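Local coordinates for protein LIP (Serratia marcescens, PDB 4A1R) that is a membrane-bound lipoprotein component of the type VI secretion system, probably helping to tie the secretion machinery to the outer membrane, at residues A89-V94 with R107-L112. Residues are numbered along the deposited sequence; the frame is centred on the assembly and turned at random.
Sequences ARYIGV and RISLPL
Two donors grip Arg90 O: the backbone N of Leu112, 2.8 Å from that oxygen and 46° above its carbonyl plane, and a water that also donates to Leu112 O. The Leu112 N bond lies at the end of an antiparallel β-hairpin away from its connecting loop; the hairpin is made of strands 91-96 and 107-111, and 107-111 is an edge strand of one sheet of the β-sandwich within this chain. Further along, Ile92 pairs with Leu110, and Val94 with Ile108, each through two backbone hydrogen bonds; the shortest runs from Val94 N to Ile108 O, 2.7 Å. These four side chains point to the sandwich interior, where Leu12 of the other sheet touches Ile92, Val94 and Leu110. Val94 and Ile108 lie side by side, with Val94 CB 3.8 Å from Ile108 CG1, which sits between its own backbone N and carbonyl carbon (chi1 66°). Leu112 CD1 packs against both Ala89 CB and Ile92 CD1, 3.9 Å from each. On the other face the Tyr91 side chain crosses Pro111 obliquely, its CE1 3.8 Å from Pro111 CB. Ser109 OG, swung to the side opposite the backbone N (chi1 -174°), hydrogen-bonds Asp41 OD2 and comes obliquely to the Tyr91 ring, 3.3 Å from Tyr91 CD1.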
# COMPACT_ATOMS: atom_id res chain seq x y z
N ALA A 89 -12.83 7.17 0.18
CA ALA A 89 -11.69 6.33 -0.10
C ALA A 89 -12.18 4.98 -0.62
O ALA A 89 -13.00 4.35 0.01
CB ALA A 89 -10.87 6.16 1.15
N ARG A 90 -11.67 4.54 -1.77
CA ARG A 90 -12.05 3.24 -2.34
C ARG A 90 -10.88 2.24 -2.50
O ARG A 90 -11.08 1.02 -2.65
CB ARG A 90 -12.78 3.43 -3.67
CG ARG A 90 -14.10 4.19 -3.56
CD ARG A 90 -15.08 3.47 -2.64
NE ARG A 90 -16.36 4.17 -2.53
CZ ARG A 90 -16.64 5.13 -1.64
NH1 ARG A 90 -15.74 5.53 -0.75
NH2 ARG A 90 -17.84 5.70 -1.64
N TYR A 91 -9.66 2.75 -2.48
CA TYR A 91 -8.48 1.87 -2.65
C TYR A 91 -7.31 2.37 -1.80
O TYR A 91 -7.18 3.56 -1.59
CB TYR A 91 -8.04 1.86 -4.12
CG TYR A 91 -9.03 1.21 -5.10
CD1 TYR A 91 -9.03 -0.17 -5.30
CD2 TYR A 91 -9.94 1.99 -5.82
CE1 TYR A 91 -9.93 -0.76 -6.18
CE2 TYR A 91 -10.84 1.40 -6.71
CZ TYR A 91 -10.83 0.03 -6.87
OH TYR A 91 -11.70 -0.57 -7.75
N ILE A 92 -6.49 1.43 -1.32
CA ILE A 92 -5.13 1.72 -0.80
C ILE A 92 -4.10 1.28 -1.86
O ILE A 92 -4.02 0.09 -2.21
CB ILE A 92 -4.85 0.99 0.55
CG1 ILE A 92 -5.88 1.34 1.61
CG2 ILE A 92 -3.43 1.23 1.07
CD1 ILE A 92 -6.09 2.82 1.86
N GLY A 93 -3.33 2.23 -2.40
CA GLY A 93 -2.25 1.90 -3.35
C GLY A 93 -0.94 1.72 -2.59
O GLY A 93 -0.66 2.46 -1.64
N VAL A 94 -0.13 0.75 -2.97
CA VAL A 94 1.15 0.54 -2.28
C VAL A 94 2.20 0.49 -3.39
O VAL A 94 1.98 -0.18 -4.42
CB VAL A 94 1.19 -0.76 -1.42
CG1 VAL A 94 2.48 -0.82 -0.59
CG2 VAL A 94 -0.02 -0.86 -0.50
N ARG A 107 4.03 -2.12 -7.65
CA ARG A 107 2.76 -1.44 -7.23
C ARG A 107 1.62 -2.44 -7.04
O ARG A 107 1.46 -3.39 -7.87
CB ARG A 107 2.40 -0.38 -8.26
CG ARG A 107 0.95 -0.20 -8.64
CD ARG A 107 0.80 0.73 -9.85
NE ARG A 107 1.32 0.15 -11.10
CZ ARG A 107 1.56 0.84 -12.21
NH1 ARG A 107 1.31 2.15 -12.28
NH2 ARG A 107 2.06 0.21 -13.27
N ILE A 108 0.84 -2.26 -5.97
CA ILE A 108 -0.42 -3.00 -5.82
C ILE A 108 -1.53 -2.05 -5.37
O ILE A 108 -1.26 -1.02 -4.73
CB ILE A 108 -0.33 -4.22 -4.85
CG1 ILE A 108 -0.07 -3.77 -3.39
CG2 ILE A 108 0.62 -5.32 -5.35
CD1 ILE A 108 0.02 -4.90 -2.37
N SER A 109 -2.75 -2.37 -5.75
CA SER A 109 -3.95 -1.65 -5.32
C SER A 109 -4.83 -2.60 -4.52
O SER A 109 -5.14 -3.70 -4.97
CB SER A 109 -4.73 -1.18 -6.54
OG SER A 109 -5.82 -0.37 -6.13
N LEU A 110 -5.23 -2.17 -3.33
CA LEU A 110 -6.12 -2.97 -2.50
C LEU A 110 -7.48 -2.27 -2.38
O LEU A 110 -7.55 -1.15 -1.85
CB LEU A 110 -5.52 -3.16 -1.12
CG LEU A 110 -4.11 -3.75 -1.04
CD1 LEU A 110 -3.60 -3.51 0.38
CD2 LEU A 110 -4.05 -5.24 -1.41
N PRO A 111 -8.56 -2.92 -2.86
CA PRO A 111 -9.89 -2.34 -2.74
C PRO A 111 -10.34 -2.32 -1.29
O PRO A 111 -10.22 -3.32 -0.58
CB PRO A 111 -10.79 -3.30 -3.55
CG PRO A 111 -9.85 -4.13 -4.37
CD PRO A 111 -8.62 -4.23 -3.53
N LEU A 112 -10.83 -1.16 -0.87
CA LEU A 112 -11.50 -1.02 0.41
C LEU A 112 -12.94 -1.51 0.30
O LEU A 112 -13.52 -1.49 -0.79
CB LEU A 112 -11.49 0.44 0.83
CG LEU A 112 -10.12 0.87 1.33
CD1 LEU A 112 -9.88 2.37 1.15
CD2 LEU A 112 -9.94 0.51 2.79
O HOH W 1 -13.27 -0.91 -3.29